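Local structure of factor essential for expression of methicillin resistance (Staphylococcus aureus, 1LRZ) at residues Glu39-Gly44 against Lys98-Leu103; Tyr157-Asp162 against Lys381-Tyr386; Lys166-Ile171 against Val345-Ile350. The protein catalyses addition of glycines 2 and 3 of the pentaglycine bridge in staphylococcal peptidoglycan, using glycyl-tRNA(Gly) as the glycine donor. All coordinates share one frame; numbering follows the deposited sequence.

Contact 1: Glu39-Gly44 against Lys98-Leu103; sequences ETHLVG and KKHRCL
The backbones of 39-44 and 98-103 stay well apart where H41 faces H100, with 10.6 Å between H41 CA and H100 CA, so long side chains must bridge the gap. The two imidazoles do this from opposite directions. In each, CG stands beside the backbone N and anti to the carbonyl carbon (chi1 -61° in H41, -62° in H100), which sends both rings into the space between the backbones. They meet as a T-shaped pair: the edge of the H41 ring points at the centre of the H100 face, the planes stand at 77° and the ring centroids lie 4.9 Å apart. H41 is an inner residue of a sheet strand, whereas H100 belongs to the turn between helix 83-98 and strand 102-107. That turn completes a beta-alpha-beta crossover from strand 67-78 to its parallel neighbour in the N-terminal mixed sheet. F70, from strand 67-78, meets the H41 ring edge-to-face and also touches H100; T40 and L42, on the opposite face of the strand from H41, pack against helix 27-35. A flat polar ring suits the turn, since H100 can offer its face to H41 and still use its rim: a water in the ring plane is hydrogen-bonded to H100 ND1 at 2.7 Å. The same water donates a weak, long bond of 3.4 Å to E39 OE2, while E39 OE1 forms a salt bridge with K68. The carboxylate, though partly balanced by that lysine, may favour protonation of H100 across the 4.7 Å between E39 OE2 and H100 ND1.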
loop_
_atom_site.group_PDB
_atom_site.type_symbol
_atom_site.label_atom_id
_atom_site.label_comp_id
_atom_site.label_asym_id
_atom_site.label_seq_id
_atom_site.Cartn_x
_atom_site.Cartn_y
_atom_site.Cartn_z
ATOM N N GLU A 39 -6.436 25.209 -4.735
ATOM C CA GLU A 39 -5.909 26.238 -3.864
ATOM C C GLU A 39 -5.261 25.360 -2.788
ATOM O O GLU A 39 -5.940 24.533 -2.166
ATOM C CB GLU A 39 -7.035 27.061 -3.244
ATOM C CG GLU A 39 -6.528 28.172 -2.331
ATOM C CD GLU A 39 -7.653 28.993 -1.736
ATOM O OE1 GLU A 39 -8.606 29.301 -2.490
ATOM O OE2 GLU A 39 -7.588 29.335 -0.529
ATOM N N THR A 40 -3.963 25.529 -2.564
ATOM C CA THR A 40 -3.263 24.692 -1.595
ATOM C C THR A 40 -2.518 25.487 -0.533
ATOM O O THR A 40 -1.817 26.452 -0.841
ATOM C CB THR A 40 -2.274 23.754 -2.330
ATOM O OG1 THR A 40 -2.943 23.156 -3.451
ATOM C CG2 THR A 40 -1.791 22.640 -1.405
ATOM N N HIS A 41 -2.684 25.074 0.722
ATOM C CA HIS A 41 -2.039 25.737 1.854
ATOM C C HIS A 41 -1.150 24.791 2.655
ATOM O O HIS A 41 -1.469 23.603 2.827
ATOM C CB HIS A 41 -3.072 26.298 2.831
ATOM C CG HIS A 41 -3.985 27.331 2.246
ATOM N ND1 HIS A 41 -4.852 27.059 1.208
ATOM C CD2 HIS A 41 -4.233 28.608 2.618
ATOM C CE1 HIS A 41 -5.600 28.122 0.973
ATOM N NE2 HIS A 41 -5.245 29.076 1.816
ATOM N N LEU A 42 -0.037 25.330 3.143
ATOM C CA LEU A 42 0.874 24.574 3.990
ATOM C C LEU A 42 0.921 25.355 5.295
ATOM O O LEU A 42 1.489 26.453 5.355
ATOM C CB LEU A 42 2.273 24.486 3.374
ATOM C CG LEU A 42 2.414 23.721 2.051
ATOM C CD1 LEU A 42 3.881 23.737 1.627
ATOM C CD2 LEU A 42 1.915 22.294 2.214
ATOM N N VAL A 43 0.297 24.801 6.330
ATOM C CA VAL A 43 0.257 25.454 7.628
ATOM C C VAL A 43 0.929 24.576 8.680
ATOM O O VAL A 43 1.192 23.393 8.438
ATOM C CB VAL A 43 -1.214 25.767 8.052
ATOM C CG1 VAL A 43 -1.876 26.665 7.008
ATOM C CG2 VAL A 43 -2.010 24.474 8.216
ATOM N N GLY A 44 1.230 25.162 9.834
ATOM C CA GLY A 44 1.859 24.406 10.893
ATOM C C GLY A 44 2.102 25.263 12.119
ATOM O O GLY A 44 1.607 26.388 12.217
ATOM N N LYS A 98 -11.002 30.654 8.678
ATOM C CA LYS A 98 -12.010 31.716 8.711
ATOM C C LYS A 98 -11.480 32.963 8.017
ATOM O O LYS A 98 -12.238 33.871 7.678
ATOM C CB LYS A 98 -12.411 32.052 10.145
ATOM C CG LYS A 98 -13.235 30.963 10.817
ATOM C CD LYS A 98 -13.476 31.261 12.295
ATOM C CE LYS A 98 -14.241 30.111 12.955
ATOM N NZ LYS A 98 -14.521 30.358 14.395
ATOM N N LYS A 99 -10.167 33.008 7.817
ATOM C CA LYS A 99 -9.542 34.130 7.129
ATOM C C LYS A 99 -9.644 33.902 5.627
ATOM O O LYS A 99 -9.380 34.799 4.837
ATOM C CB LYS A 99 -8.057 34.229 7.488
ATOM C CG LYS A 99 -7.774 34.778 8.870
ATOM C CD LYS A 99 -6.278 34.755 9.176
ATOM C CE LYS A 99 -6.036 35.115 10.636
ATOM N NZ LYS A 99 -4.593 35.049 11.002
ATOM N N HIS A 100 -10.018 32.692 5.229
ATOM C CA HIS A 100 -10.087 32.383 3.813
ATOM C C HIS A 100 -11.460 31.967 3.312
ATOM O O HIS A 100 -11.577 31.123 2.422
ATOM C CB HIS A 100 -9.044 31.319 3.483
ATOM C CG HIS A 100 -7.635 31.761 3.748
ATOM N ND1 HIS A 100 -6.907 32.507 2.845
ATOM C CD2 HIS A 100 -6.828 31.574 4.820
ATOM C CE1 HIS A 100 -5.711 32.757 3.349
ATOM N NE2 HIS A 100 -5.637 32.201 4.546
ATOM N N ARG A 101 -12.488 32.574 3.899
ATOM C CA ARG A 101 -13.881 32.352 3.507
ATOM C C ARG A 101 -14.295 30.882 3.506
ATOM O O ARG A 101 -14.995 30.409 2.604
ATOM C CB ARG A 101 -14.122 32.971 2.118
ATOM C CG ARG A 101 -13.789 34.476 2.051
ATOM C CD ARG A 101 -14.101 35.135 0.691
ATOM N NE ARG A 101 -13.928 36.586 0.780
ATOM C CZ ARG A 101 -14.320 37.462 -0.142
ATOM N NH1 ARG A 101 -14.109 38.763 0.049
ATOM N NH2 ARG A 101 -14.919 37.044 -1.256
ATOM N N CYS A 102 -13.870 30.160 4.534
ATOM C CA CYS A 102 -14.217 28.761 4.626
ATOM C C CYS A 102 -15.685 28.613 5.000
ATOM O O CYS A 102 -16.195 29.348 5.850
ATOM C CB CYS A 102 -13.341 28.081 5.680
ATOM S SG CYS A 102 -13.741 26.344 5.947
ATOM N N LEU A 103 -16.364 27.670 4.351
ATOM C CA LEU A 103 -17.761 27.379 4.649
ATOM C C LEU A 103 -17.772 26.267 5.698
ATOM O O LEU A 103 -18.553 26.302 6.650
ATOM C CB LEU A 103 -18.503 26.894 3.399
ATOM C CG LEU A 103 -19.910 26.358 3.682
ATOM C CD1 LEU A 103 -20.750 27.416 4.403
ATOM C CD2 LEU A 103 -20.570 25.955 2.364
HETATM O O HOH W 1 -8.047 32.540 0.370
#

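Contact 2: Tyr157-Asp162 against Lys381-Tyr386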
loop_
_atom_site.group_PDB
_atom_site.type_symbol
_atom_site.label_atom_id
_atom_site.label_comp_id
_atom_site.label_asym_id
_atom_site.label_seq_id
_atom_site.Cartn_x
_atom_site.Cartn_y
_atom_site.Cartn_z
ATOM N N TYR A 157 -10.237 1.794 7.646
ATOM C CA TYR A 157 -9.517 0.602 8.092
ATOM C C TYR A 157 -8.360 0.209 7.182
ATOM O O TYR A 157 -8.508 0.185 5.960
ATOM C CB TYR A 157 -10.458 -0.603 8.192
ATOM C CG TYR A 157 -11.659 -0.425 9.094
ATOM C CD1 TYR A 157 -12.773 0.319 8.681
ATOM C CD2 TYR A 157 -11.697 -1.028 10.349
ATOM C CE1 TYR A 157 -13.904 0.453 9.510
ATOM C CE2 TYR A 157 -12.815 -0.901 11.178
ATOM C CZ TYR A 157 -13.911 -0.163 10.751
ATOM O OH TYR A 157 -15.018 -0.065 11.565
ATOM N N HIS A 158 -7.217 -0.108 7.793
ATOM C CA HIS A 158 -6.022 -0.547 7.064
ATOM C C HIS A 158 -5.565 -1.906 7.599
ATOM O O HIS A 158 -5.747 -2.203 8.778
ATOM C CB HIS A 158 -4.847 0.427 7.260
ATOM C CG HIS A 158 -5.004 1.741 6.559
ATOM N ND1 HIS A 158 -4.127 2.788 6.751
ATOM C CD2 HIS A 158 -5.921 2.177 5.662
ATOM C CE1 HIS A 158 -4.499 3.814 6.004
ATOM N NE2 HIS A 158 -5.586 3.470 5.333
ATOM N N SER A 159 -4.976 -2.720 6.722
ATOM C CA SER A 159 -4.406 -4.016 7.101
ATOM C C SER A 159 -2.915 -3.678 7.084
ATOM O O SER A 159 -2.357 -3.385 6.023
ATOM C CB SER A 159 -4.698 -5.080 6.049
ATOM O OG SER A 159 -3.878 -6.216 6.285
ATOM N N VAL A 160 -2.272 -3.729 8.245
ATOM C CA VAL A 160 -0.876 -3.315 8.360
ATOM C C VAL A 160 0.071 -4.366 8.929
ATOM O O VAL A 160 -0.213 -4.970 9.956
ATOM C CB VAL A 160 -0.801 -2.052 9.253
ATOM C CG1 VAL A 160 0.629 -1.506 9.295
ATOM C CG2 VAL A 160 -1.789 -1.002 8.734
ATOM N N LEU A 161 1.201 -4.550 8.254
ATOM C CA LEU A 161 2.222 -5.513 8.662
ATOM C C LEU A 161 3.396 -4.782 9.304
ATOM O O LEU A 161 4.077 -3.975 8.658
ATOM C CB LEU A 161 2.718 -6.296 7.447
ATOM C CG LEU A 161 3.819 -7.345 7.672
ATOM C CD1 LEU A 161 3.318 -8.428 8.638
ATOM C CD2 LEU A 161 4.189 -7.966 6.323
ATOM N N ASP A 162 3.637 -5.072 10.579
ATOM C CA ASP A 162 4.721 -4.433 11.312
ATOM C C ASP A 162 6.045 -5.120 11.006
ATOM O O ASP A 162 6.182 -6.339 11.168
ATOM C CB ASP A 162 4.426 -4.473 12.812
ATOM C CG ASP A 162 5.540 -3.849 13.641
ATOM O OD1 ASP A 162 6.379 -3.111 13.072
ATOM O OD2 ASP A 162 5.563 -4.089 14.864
ATOM N N LYS A 381 -8.643 -12.118 3.388
ATOM C CA LYS A 381 -8.023 -13.400 3.749
ATOM C C LYS A 381 -6.565 -13.407 3.273
ATOM O O LYS A 381 -5.668 -13.942 3.933
ATOM C CB LYS A 381 -8.786 -14.566 3.093
ATOM C CG LYS A 381 -10.173 -14.813 3.663
ATOM C CD LYS A 381 -10.878 -15.968 2.949
ATOM C CE LYS A 381 -12.252 -16.247 3.570
ATOM N NZ LYS A 381 -12.954 -17.404 2.911
ATOM N N PHE A 382 -6.338 -12.808 2.114
ATOM C CA PHE A 382 -4.997 -12.739 1.550
ATOM C C PHE A 382 -4.097 -11.901 2.470
ATOM O O PHE A 382 -3.006 -12.334 2.850
ATOM C CB PHE A 382 -5.088 -12.156 0.138
ATOM C CG PHE A 382 -3.762 -11.874 -0.518
ATOM C CD1 PHE A 382 -3.196 -10.600 -0.454
ATOM C CD2 PHE A 382 -3.116 -12.857 -1.267
ATOM C CE1 PHE A 382 -2.002 -10.304 -1.136
ATOM C CE2 PHE A 382 -1.922 -12.575 -1.950
ATOM C CZ PHE A 382 -1.367 -11.300 -1.886
ATOM N N LYS A 383 -4.573 -10.725 2.858
ATOM C CA LYS A 383 -3.807 -9.845 3.735
ATOM C C LYS A 383 -3.580 -10.512 5.095
ATOM O O LYS A 383 -2.479 -10.453 5.662
ATOM C CB LYS A 383 -4.543 -8.508 3.866
ATOM C CG LYS A 383 -4.617 -7.785 2.513
ATOM C CD LYS A 383 -5.357 -6.458 2.548
ATOM C CE LYS A 383 -5.342 -5.848 1.136
ATOM N NZ LYS A 383 -5.952 -4.495 1.036
ATOM N N LYS A 384 -4.616 -11.179 5.593
ATOM C CA LYS A 384 -4.550 -11.893 6.865
ATOM C C LYS A 384 -3.404 -12.906 6.866
ATOM O O LYS A 384 -2.683 -13.053 7.863
ATOM C CB LYS A 384 -5.881 -12.617 7.112
ATOM C CG LYS A 384 -5.950 -13.390 8.415
ATOM C CD LYS A 384 -7.266 -14.132 8.511
ATOM C CE LYS A 384 -7.296 -15.049 9.725
ATOM N NZ LYS A 384 -8.622 -15.724 9.833
ATOM N N GLY A 385 -3.235 -13.584 5.732
ATOM C CA GLY A 385 -2.201 -14.594 5.595
ATOM C C GLY A 385 -0.769 -14.107 5.764
ATOM O O GLY A 385 0.129 -14.927 5.987
ATOM N N TYR A 386 -0.548 -12.792 5.663
ATOM C CA TYR A 386 0.785 -12.211 5.816
ATOM C C TYR A 386 1.089 -11.837 7.269
ATOM O O TYR A 386 2.154 -11.290 7.570
ATOM C CB TYR A 386 0.924 -10.959 4.933
ATOM C CG TYR A 386 1.218 -11.263 3.481
ATOM C CD1 TYR A 386 2.527 -11.454 3.035
ATOM C CD2 TYR A 386 0.183 -11.384 2.555
ATOM C CE1 TYR A 386 2.793 -11.756 1.689
ATOM C CE2 TYR A 386 0.436 -11.691 1.215
ATOM C CZ TYR A 386 1.738 -11.874 0.786
ATOM O OH TYR A 386 1.977 -12.167 -0.553
#
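S159 and L161, two residues apart on strand 157-162 and hence on the same face of the large mixed sheet, receive K383 and Y386 from the last turn of helix 377-384 and the residues after it. The helix belongs to a beta-alpha-beta crossover that joins the parallel strands 360-365 and 389-393 by passing over the intervening strand 157-162. The S159 and K383 CA atoms are 6.8 Å apart, close enough to favour a small residue on the strand. Van der Waals contact comes from the extended lysine chain, which runs alongside the serine: K383 CD lies 3.8 Å from S159 CB, and K383 CB packs closely on the hydroxyl, 3.4 Å from S159 OG. The polar ends look elsewhere. S159 OG, held anti to its own N (chi1 166°), is hydrogen-bonded to H118 NE2, and K383 NZ is bonded to F363 O and weakly to G365 O, so the buried ammonium is satisfied by backbone carbonyls toward the end of strand 360-365, which leads into the crossover. F363 also meets the ring of Y386, whose phenol leads away from strand 157-162. The Y386 backbone makes a van der Waals contact with the leucine: L161 CD1 comes within 3.3 Å of Y386 O.

Contact 3: Lys166-Ile171 against Val345-Ile350; sequences KTADDI and VQWEMI
A168 and I171, one turn apart at the start of helix 168-173, close on W347 and I350 of helix 341-355. The tight part is at the indole. With CG anti to the backbone N (chi1 -169°), W347 extends its six-membered ring toward the short helix and meets it by the rim: A168 O lies in the ring plane, 3.5 Å from W347 CH2. The small methyl of alanine lets the helix come this near, A168 CB being 3.9 Å from W347 CH2. I171 approaches obliquely with one branch, its CG2 lying 4.1 Å from W347 CZ3 and, less closely, 4.3 Å from I350 CG2; a beta-branched side chain can thus serve both partners. On the other side, toward solvent, packing gives way to polar bonds within the helix start. T167, the exposed N-cap, forms a capping box with D170: D170 N donates to T167 OG1 at 3.2 Å, and T167 N returns a 2.9 Å bond to D170 OD1 on its anti side, 33° out of the carboxylate plane. The two reciprocal bonds tie the N-cap residue to the first turn. Helix 341-355, in turn, lies between helix 168-173 and the sheet, where V345 and M349 pack on strands 236-244 and 310-320.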
loop_
_atom_site.group_PDB
_atom_site.type_symbol
_atom_site.label_atom_id
_atom_site.label_comp_id
_atom_site.label_asym_id
_atom_site.label_seq_id
_atom_site.Cartn_x
_atom_site.Cartn_y
_atom_site.Cartn_z
ATOM N N LYS A 166 12.328 -7.028 12.463
ATOM C CA LYS A 166 12.127 -8.304 11.792
ATOM C C LYS A 166 12.935 -8.396 10.519
ATOM O O LYS A 166 13.241 -7.379 9.896
ATOM C CB LYS A 166 10.636 -8.520 11.504
ATOM C CG LYS A 166 9.916 -9.041 12.722
ATOM C CD LYS A 166 8.441 -8.781 12.707
ATOM C CE LYS A 166 7.833 -9.287 14.011
ATOM N NZ LYS A 166 6.400 -8.882 14.158
ATOM N N THR A 167 13.310 -9.621 10.163
ATOM C CA THR A 167 14.056 -9.885 8.944
ATOM C C THR A 167 13.072 -10.559 8.004
ATOM O O THR A 167 11.961 -10.935 8.406
ATOM C CB THR A 167 15.194 -10.891 9.157
ATOM O OG1 THR A 167 14.629 -12.161 9.518
ATOM C CG2 THR A 167 16.143 -10.415 10.252
ATOM N N ALA A 168 13.493 -10.733 6.759
ATOM C CA ALA A 168 12.664 -11.381 5.759
ATOM C C ALA A 168 12.289 -12.798 6.204
ATOM O O ALA A 168 11.165 -13.256 5.964
ATOM C CB ALA A 168 13.407 -11.421 4.449
ATOM N N ASP A 169 13.225 -13.497 6.854
ATOM C CA ASP A 169 12.955 -14.861 7.322
ATOM C C ASP A 169 11.866 -14.856 8.383
ATOM O O ASP A 169 11.049 -15.768 8.424
ATOM C CB ASP A 169 14.216 -15.531 7.889
ATOM C CG ASP A 169 15.246 -15.829 6.815
ATOM O OD1 ASP A 169 14.848 -16.053 5.648
ATOM O OD2 ASP A 169 16.445 -15.853 7.143
ATOM N N ASP A 170 11.873 -13.841 9.247
ATOM C CA ASP A 170 10.841 -13.711 10.281
ATOM C C ASP A 170 9.484 -13.512 9.601
ATOM O O ASP A 170 8.464 -14.081 10.008
ATOM C CB ASP A 170 11.086 -12.480 11.154
ATOM C CG ASP A 170 12.314 -12.599 12.015
ATOM O OD1 ASP A 170 12.946 -11.547 12.250
ATOM O OD2 ASP A 170 12.634 -13.718 12.471
ATOM N N ILE A 171 9.472 -12.677 8.567
ATOM C CA ILE A 171 8.222 -12.381 7.879
ATOM C C ILE A 171 7.645 -13.629 7.224
ATOM O O ILE A 171 6.449 -13.910 7.352
ATOM C CB ILE A 171 8.425 -11.271 6.841
ATOM C CG1 ILE A 171 8.843 -9.972 7.566
ATOM C CG2 ILE A 171 7.153 -11.066 6.038
ATOM C CD1 ILE A 171 7.853 -9.521 8.638
ATOM N N VAL A 345 5.012 -9.685 -6.444
ATOM C CA VAL A 345 4.886 -8.240 -6.271
ATOM C C VAL A 345 4.959 -7.856 -4.785
ATOM O O VAL A 345 5.720 -6.965 -4.407
ATOM C CB VAL A 345 3.551 -7.716 -6.861
ATOM C CG1 VAL A 345 3.343 -6.240 -6.469
ATOM C CG2 VAL A 345 3.578 -7.834 -8.390
ATOM N N GLN A 346 4.177 -8.527 -3.944
ATOM C CA GLN A 346 4.185 -8.220 -2.518
ATOM C C GLN A 346 5.565 -8.487 -1.907
ATOM O O GLN A 346 6.070 -7.679 -1.121
ATOM C CB GLN A 346 3.132 -9.049 -1.766
ATOM C CG GLN A 346 1.654 -8.729 -2.114
ATOM C CD GLN A 346 1.322 -7.257 -1.939
ATOM O OE1 GLN A 346 1.691 -6.632 -0.938
ATOM N NE2 GLN A 346 0.608 -6.698 -2.904
ATOM N N TRP A 347 6.184 -9.610 -2.268
ATOM C CA TRP A 347 7.484 -9.930 -1.691
ATOM C C TRP A 347 8.547 -8.895 -2.046
ATOM O O TRP A 347 9.407 -8.567 -1.223
ATOM C CB TRP A 347 7.944 -11.320 -2.128
ATOM C CG TRP A 347 9.135 -11.819 -1.358
ATOM C CD1 TRP A 347 10.319 -12.263 -1.878
ATOM C CD2 TRP A 347 9.248 -11.957 0.069
ATOM N NE1 TRP A 347 11.160 -12.661 -0.869
ATOM C CE2 TRP A 347 10.534 -12.480 0.333
ATOM C CE3 TRP A 347 8.397 -11.671 1.143
ATOM C CZ2 TRP A 347 10.979 -12.750 1.636
ATOM C CZ3 TRP A 347 8.839 -11.937 2.437
ATOM C CH2 TRP A 347 10.126 -12.464 2.670
ATOM N N GLU A 348 8.492 -8.381 -3.272
ATOM C CA GLU A 348 9.464 -7.377 -3.701
ATOM C C GLU A 348 9.370 -6.122 -2.832
ATOM O O GLU A 348 10.383 -5.595 -2.383
ATOM C CB GLU A 348 9.230 -6.994 -5.173
ATOM C CG GLU A 348 10.081 -5.814 -5.696
ATOM C CD GLU A 348 11.528 -6.196 -5.992
ATOM O OE1 GLU A 348 11.752 -7.264 -6.606
ATOM O OE2 GLU A 348 12.448 -5.424 -5.629
ATOM N N MET A 349 8.153 -5.656 -2.585
ATOM C CA MET A 349 7.983 -4.432 -1.815
ATOM C C MET A 349 8.152 -4.597 -0.306
ATOM O O MET A 349 8.578 -3.666 0.375
ATOM C CB MET A 349 6.653 -3.782 -2.190
ATOM C CG MET A 349 6.604 -3.390 -3.697
ATOM S SD MET A 349 8.043 -2.402 -4.304
ATOM C CE MET A 349 7.978 -1.114 -3.215
ATOM N N ILE A 350 7.827 -5.773 0.224
ATOM C CA ILE A 350 8.040 -6.022 1.645
ATOM C C ILE A 350 9.565 -5.984 1.842
ATOM O O ILE A 350 10.065 -5.426 2.827
ATOM C CB ILE A 350 7.516 -7.417 2.062
ATOM C CG1 ILE A 350 5.988 -7.386 2.151
ATOM C CG2 ILE A 350 8.158 -7.849 3.367
ATOM C CD1 ILE A 350 5.361 -8.744 2.414
#

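From the N terminus, contact 1 closes first: the loop from strand 39-46 to the turn at 98-103 runs through three strands of the N-terminal sheet and helix 83-98, and ends before the others open. Strand 157-162 begins contact 2, and helix 168-173 begins contact 3. Of these two, contact 3 closes sooner, at helix 341-355, and is nested inside the loop that contact 2 closes at 381-386. Their centres are about 13 Å apart and they touch, so helix 341-355 is joined to helix 168-173 by contact 3 and to the end of helix 377-384 through F382 and Y386, over the larger sheet. Contact 1 is separate, its centre about 36 Å from that of contact 2.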